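Local coordinates for nitrogenase molybdenum-iron protein beta chain (Clostridium pasteurianum, PDB 4WES), which forms, with the alpha chain, the molybdenum-iron component of nitrogenase, which reduces dinitrogen to ammonium, and shares an [8Fe-7S] cluster with that chain, at residues H52-A64 with F409-Y421. Residues are numbered along the deposited sequence; the frame is centred on the assembly and turned at random.
Sequences HRTVLSRHFKEPA and FGFPIMDRYGHYY. With FE2 (Fe (II) ion), chain J.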
loop_
_atom_site.group_PDB
_atom_site.type_symbol
_atom_site.label_atom_id
_atom_site.label_comp_id
_atom_site.label_asym_id
_atom_site.label_seq_id
_atom_site.Cartn_x
_atom_site.Cartn_y
_atom_site.Cartn_z
ATOM N N HIS B 52 18.590 -17.666 -13.975
ATOM C CA HIS B 52 18.826 -16.197 -14.014
ATOM C C HIS B 52 17.759 -15.498 -14.834
ATOM O O HIS B 52 17.235 -14.449 -14.433
ATOM C CB HIS B 52 20.262 -15.930 -14.503
ATOM C CG HIS B 52 21.273 -16.603 -13.621
ATOM N ND1 HIS B 52 22.578 -16.761 -14.009
ATOM C CD2 HIS B 52 21.120 -17.249 -12.441
ATOM C CE1 HIS B 52 23.197 -17.464 -13.085
ATOM N NE2 HIS B 52 22.337 -17.779 -12.125
ATOM N N ARG B 53 17.409 -16.070 -15.978
ATOM C CA ARG B 53 16.255 -15.577 -16.729
ATOM C C ARG B 53 15.002 -15.598 -15.887
ATOM O O ARG B 53 14.169 -14.697 -15.917
ATOM C CB ARG B 53 16.026 -16.451 -17.979
ATOM C CG ARG B 53 17.122 -16.294 -19.040
ATOM C CD ARG B 53 16.882 -17.258 -20.188
ATOM N NE ARG B 53 15.649 -16.882 -20.883
ATOM C CZ ARG B 53 14.860 -17.699 -21.554
ATOM N NH1 ARG B 53 15.178 -18.959 -21.742
ATOM N NH2 ARG B 53 13.725 -17.223 -22.050
ATOM N N THR B 54 14.829 -16.689 -15.126
ATOM C CA THR B 54 13.628 -16.881 -14.326
ATOM C C THR B 54 13.442 -15.821 -13.286
ATOM O O THR B 54 12.319 -15.315 -13.086
ATOM C CB THR B 54 13.631 -18.303 -13.712
ATOM O OG1 THR B 54 13.473 -19.256 -14.778
ATOM C CG2 THR B 54 12.538 -18.503 -12.701
ATOM N N VAL B 55 14.504 -15.483 -12.545
ATOM C CA VAL B 55 14.329 -14.507 -11.466
ATOM C C VAL B 55 13.927 -13.148 -12.060
ATOM O O VAL B 55 13.135 -12.420 -11.480
ATOM C CB VAL B 55 15.545 -14.433 -10.529
ATOM C CG1 VAL B 55 16.747 -13.835 -11.215
ATOM C CG2 VAL B 55 15.207 -13.661 -9.264
ATOM N N LEU B 56 14.504 -12.788 -13.211
ATOM C CA LEU B 56 14.115 -11.542 -13.859
ATOM C C LEU B 56 12.635 -11.546 -14.250
ATOM O O LEU B 56 11.957 -10.525 -14.047
ATOM C CB LEU B 56 15.012 -11.289 -15.059
ATOM C CG LEU B 56 16.485 -10.981 -14.732
ATOM C CD1 LEU B 56 17.314 -10.932 -16.005
ATOM C CD2 LEU B 56 16.629 -9.666 -13.962
ATOM N N SER B 57 12.133 -12.649 -14.802
ATOM C CA SER B 57 10.711 -12.704 -15.130
ATOM C C SER B 57 9.836 -12.678 -13.882
ATOM O O SER B 57 8.750 -12.070 -13.906
ATOM C CB SER B 57 10.382 -13.935 -15.953
ATOM O OG SER B 57 10.915 -13.845 -17.261
ATOM N N ARG B 58 10.270 -13.329 -12.799
ATOM C CA ARG B 58 9.477 -13.298 -11.563
ATOM C C ARG B 58 9.387 -11.907 -10.943
ATOM O O ARG B 58 8.378 -11.561 -10.316
ATOM C CB ARG B 58 10.057 -14.304 -10.543
ATOM C CG ARG B 58 9.822 -15.726 -10.924
ATOM C CD ARG B 58 10.589 -16.694 -9.999
ATOM N NE ARG B 58 10.179 -18.081 -10.238
ATOM C CZ ARG B 58 10.902 -19.143 -9.882
ATOM N NH1 ARG B 58 12.011 -18.993 -9.155
ATOM N NH2 ARG B 58 10.488 -20.343 -10.246
ATOM N N HIS B 59 10.461 -11.125 -11.064
ATOM C CA HIS B 59 10.523 -9.771 -10.535
ATOM C C HIS B 59 9.710 -8.813 -11.407
ATOM O O HIS B 59 8.892 -8.053 -10.905
ATOM C CB HIS B 59 12.004 -9.340 -10.428
ATOM C CG HIS B 59 12.205 -7.933 -9.978
ATOM N ND1 HIS B 59 12.518 -7.596 -8.686
ATOM C CD2 HIS B 59 12.251 -6.795 -10.700
ATOM C CE1 HIS B 59 12.695 -6.295 -8.630
ATOM N NE2 HIS B 59 12.541 -5.791 -9.834
ATOM N N PHE B 60 9.966 -8.815 -12.710
ATOM C CA PHE B 60 9.393 -7.807 -13.612
ATOM C C PHE B 60 8.064 -8.219 -14.229
ATOM O O PHE B 60 7.401 -7.354 -14.827
ATOM C CB PHE B 60 10.399 -7.492 -14.723
ATOM C CG PHE B 60 11.559 -6.678 -14.249
ATOM C CD1 PHE B 60 11.368 -5.357 -13.872
ATOM C CD2 PHE B 60 12.848 -7.206 -14.173
ATOM C CE1 PHE B 60 12.417 -4.592 -13.383
ATOM C CE2 PHE B 60 13.898 -6.434 -13.696
ATOM C CZ PHE B 60 13.671 -5.124 -13.292
ATOM N N LYS B 61 7.686 -9.488 -14.138
ATOM C CA LYS B 61 6.517 -10.012 -14.845
ATOM C C LYS B 61 6.652 -9.662 -16.332
ATOM O O LYS B 61 5.709 -9.193 -16.970
ATOM C CB LYS B 61 5.190 -9.526 -14.246
ATOM C CG LYS B 61 5.095 -9.698 -12.737
ATOM C CD LYS B 61 5.366 -11.089 -12.214
ATOM C CE LYS B 61 5.029 -11.188 -10.732
ATOM N NZ LYS B 61 5.657 -12.419 -10.130
ATOM N N GLU B 62 7.824 -9.968 -16.877
ATOM C CA GLU B 62 8.186 -9.682 -18.271
ATOM C C GLU B 62 9.014 -10.824 -18.795
ATOM O O GLU B 62 9.671 -11.528 -18.012
ATOM C CB GLU B 62 9.018 -8.407 -18.397
ATOM C CG GLU B 62 8.283 -7.094 -18.122
ATOM C CD GLU B 62 7.315 -6.806 -19.248
ATOM O OE1 GLU B 62 7.776 -6.217 -20.273
ATOM O OE2 GLU B 62 6.098 -7.129 -19.136
ATOM N N PRO B 63 9.091 -10.980 -20.129
ATOM C CA PRO B 63 10.092 -11.861 -20.698
ATOM C C PRO B 63 11.501 -11.409 -20.290
ATOM O O PRO B 63 11.727 -10.219 -20.054
ATOM C CB PRO B 63 9.909 -11.657 -22.222
ATOM C CG PRO B 63 8.503 -11.160 -22.351
ATOM C CD PRO B 63 8.326 -10.268 -21.157
ATOM N N ALA B 64 12.426 -12.348 -20.295
ATOM C CA ALA B 64 13.853 -12.034 -20.087
ATOM C C ALA B 64 14.648 -13.045 -20.875
ATOM O O ALA B 64 14.821 -14.194 -20.428
ATOM C CB ALA B 64 14.229 -12.050 -18.609
ATOM N N PHE B 409 11.500 -3.659 -1.303
ATOM C CA PHE B 409 12.512 -2.750 -1.854
ATOM C C PHE B 409 13.641 -3.580 -2.418
ATOM O O PHE B 409 13.988 -4.624 -1.856
ATOM C CB PHE B 409 13.002 -1.870 -0.694
ATOM C CG PHE B 409 14.066 -0.867 -1.045
ATOM C CD1 PHE B 409 13.722 0.411 -1.387
ATOM C CD2 PHE B 409 15.386 -1.206 -0.975
ATOM C CE1 PHE B 409 14.710 1.353 -1.683
ATOM C CE2 PHE B 409 16.374 -0.279 -1.261
ATOM C CZ PHE B 409 16.040 0.995 -1.621
ATOM N N GLY B 410 14.217 -3.156 -3.529
ATOM C CA GLY B 410 15.387 -3.826 -4.079
ATOM C C GLY B 410 15.032 -5.008 -4.942
ATOM O O GLY B 410 14.146 -4.932 -5.784
ATOM N N PHE B 411 15.770 -6.109 -4.777
ATOM C CA PHE B 411 15.759 -7.196 -5.753
ATOM C C PHE B 411 16.009 -8.536 -5.077
ATOM O O PHE B 411 16.955 -8.622 -4.290
ATOM C CB PHE B 411 16.873 -6.947 -6.792
ATOM C CG PHE B 411 17.048 -8.066 -7.793
ATOM C CD1 PHE B 411 16.227 -8.180 -8.869
ATOM C CD2 PHE B 411 18.069 -8.967 -7.658
ATOM C CE1 PHE B 411 16.388 -9.222 -9.779
ATOM C CE2 PHE B 411 18.259 -9.981 -8.542
ATOM C CZ PHE B 411 17.404 -10.133 -9.590
ATOM N N PRO B 412 15.258 -9.570 -5.438
ATOM C CA PRO B 412 14.062 -9.541 -6.283
ATOM C C PRO B 412 12.785 -9.314 -5.477
ATOM O O PRO B 412 12.658 -9.797 -4.351
ATOM C CB PRO B 412 14.067 -10.939 -6.916
ATOM C CG PRO B 412 14.672 -11.791 -5.899
ATOM C CD PRO B 412 15.652 -10.957 -5.114
ATOM N N ILE B 413 11.851 -8.589 -6.102
ATOM C CA ILE B 413 10.496 -8.419 -5.592
ATOM C C ILE B 413 9.624 -9.204 -6.559
ATOM O O ILE B 413 9.449 -8.788 -7.710
ATOM C CB ILE B 413 10.070 -6.943 -5.527
ATOM C CG1 ILE B 413 11.017 -6.127 -4.628
ATOM C CG2 ILE B 413 8.647 -6.856 -5.056
ATOM C CD1 ILE B 413 10.787 -4.637 -4.760
ATOM N N MET B 414 9.104 -10.344 -6.095
ATOM C CA MET B 414 8.510 -11.351 -6.987
ATOM C C MET B 414 7.037 -11.601 -6.665
ATOM O O MET B 414 6.469 -12.520 -7.253
ATOM C CB MET B 414 9.268 -12.676 -6.891
ATOM C CG MET B 414 10.730 -12.511 -7.275
ATOM S SD MET B 414 11.682 -14.025 -7.253
ATOM C CE MET B 414 11.777 -14.374 -5.501
ATOM N N ASP B 415 6.445 -10.790 -5.800
ATOM C CA ASP B 415 5.141 -11.117 -5.269
ATOM C C ASP B 415 4.141 -9.977 -5.337
ATOM O O ASP B 415 3.091 -10.081 -4.724
ATOM C CB ASP B 415 5.245 -11.681 -3.840
ATOM C CG ASP B 415 5.967 -10.779 -2.850
ATOM O OD1 ASP B 415 6.679 -9.823 -3.270
ATOM O OD2 ASP B 415 5.794 -11.039 -1.638
ATOM N N ARG B 416 4.452 -8.936 -6.110
ATOM C CA ARG B 416 3.483 -7.837 -6.266
ATOM C C ARG B 416 3.509 -7.361 -7.731
ATOM O O ARG B 416 4.475 -7.602 -8.463
ATOM C CB ARG B 416 3.747 -6.695 -5.321
ATOM C CG ARG B 416 3.522 -7.015 -3.836
ATOM C CD ARG B 416 2.045 -7.293 -3.520
ATOM N NE ARG B 416 1.748 -7.479 -2.106
ATOM C CZ ARG B 416 1.854 -8.640 -1.469
ATOM N NH1 ARG B 416 2.312 -9.728 -2.045
ATOM N NH2 ARG B 416 1.501 -8.734 -0.189
ATOM N N TYR B 417 2.470 -6.663 -8.109
ATOM C CA TYR B 417 2.274 -6.257 -9.511
ATOM C C TYR B 417 2.326 -4.756 -9.630
ATOM O O TYR B 417 1.570 -4.029 -9.006
ATOM C CB TYR B 417 0.935 -6.770 -10.029
ATOM C CG TYR B 417 0.997 -8.269 -10.161
ATOM C CD1 TYR B 417 1.324 -8.858 -11.340
ATOM C CD2 TYR B 417 0.752 -9.120 -9.073
ATOM C CE1 TYR B 417 1.441 -10.205 -11.500
ATOM C CE2 TYR B 417 0.896 -10.482 -9.206
ATOM C CZ TYR B 417 1.227 -11.047 -10.406
ATOM O OH TYR B 417 1.357 -12.400 -10.602
ATOM N N GLY B 418 3.213 -4.272 -10.506
ATOM C CA GLY B 418 3.331 -2.856 -10.805
ATOM C C GLY B 418 4.414 -2.107 -10.077
ATOM O O GLY B 418 4.649 -0.915 -10.362
ATOM N N HIS B 419 5.123 -2.766 -9.163
ATOM C CA HIS B 419 6.139 -2.099 -8.361
ATOM C C HIS B 419 7.233 -1.534 -9.255
ATOM O O HIS B 419 7.813 -0.492 -8.939
ATOM C CB HIS B 419 6.715 -3.037 -7.294
ATOM C CG HIS B 419 7.441 -4.219 -7.834
ATOM N ND1 HIS B 419 8.763 -4.153 -8.191
ATOM C CD2 HIS B 419 7.040 -5.491 -8.088
ATOM C CE1 HIS B 419 9.148 -5.330 -8.649
ATOM N NE2 HIS B 419 8.127 -6.159 -8.597
ATOM N N TYR B 420 7.471 -2.205 -10.369
ATOM C CA TYR B 420 8.534 -1.861 -11.298
ATOM C C TYR B 420 8.213 -0.618 -12.140
ATOM O O TYR B 420 9.060 -0.163 -12.896
ATOM C CB TYR B 420 8.894 -3.076 -12.207
ATOM C CG TYR B 420 7.679 -3.890 -12.504
ATOM C CD1 TYR B 420 7.423 -5.045 -11.769
ATOM C CD2 TYR B 420 6.726 -3.500 -13.444
ATOM C CE1 TYR B 420 6.257 -5.755 -11.927
ATOM C CE2 TYR B 420 5.567 -4.211 -13.625
ATOM C CZ TYR B 420 5.314 -5.336 -12.855
ATOM O OH TYR B 420 4.141 -6.023 -12.940
ATOM N N TYR B 421 7.021 -0.042 -11.969
ATOM C CA TYR B 421 6.697 1.232 -12.567
ATOM C C TYR B 421 6.988 2.412 -11.625
ATOM O O TYR B 421 6.818 3.542 -12.038
ATOM C CB TYR B 421 5.229 1.247 -13.033
ATOM C CG TYR B 421 4.884 0.182 -14.077
ATOM C CD1 TYR B 421 5.633 -0.023 -15.253
ATOM C CD2 TYR B 421 3.818 -0.619 -13.884
ATOM C CE1 TYR B 421 5.287 -1.020 -16.155
ATOM C CE2 TYR B 421 3.452 -1.585 -14.791
ATOM C CZ TYR B 421 4.203 -1.824 -15.904
ATOM O OH TYR B 421 3.820 -2.885 -16.784
HETATM FE FE FE2 J . 4.614 -7.662 -17.847
HETATM O O HOH W 1 5.423 -6.304 -16.427
HETATM O O HOH W 2 3.910 -8.959 -19.296
#
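H59 meets I413 where the C-terminal end of helix 46-60, whose H52 touches the [8Fe-7S] cluster, abuts the loop leaving strand 406-408. The join links two alpha/beta units, one whose parallel sheet holds strand 38-43, the other whose sheet has 406-408 outermost within this chain, and illustrates how side chains tie a helix end to a distant loop.

Three hydrogen bonds cross it. The backbone N of I413 donates to ND1 of H59 at 2.8 Å, nearly straight at 170° though tilted from the ring plane; ND1 therefore acts as acceptor. H419 NE2 gives a weak bond to H59 O. In K61, first residue beyond the helix and at positive phi, the bend at chi2 (-54°) brings CE against CE1 and CZ of Y417, and NZ bridges M414 O (3.0 Å) and R58 O (2.9 Å), reaching the former from above the carbonyl plane.

In the aromatic cluster of H59, F411 and H419, F411 CD1 lies over one face of H59, while H419 turns its edge to the other, with planes at 83°. The carbonyl O of F60 lies over one face of the Y420 ring.

Apolar packing extends along the helix: V55 CG2 rests on CB of P412, which follows a cis peptide bond from F411, R58 CB on M414 SD (3.7 Å), and F60 CD1 on Y420 CB.

Metal coordination joins subunits: the iron(II) ion takes K61 O (2.1 Å), E62 OE2 and two waters, completed by D301 and D305 of the second beta subunit. One water donates to F60 O, the water oxygen lying 2.8 Å from F60 O.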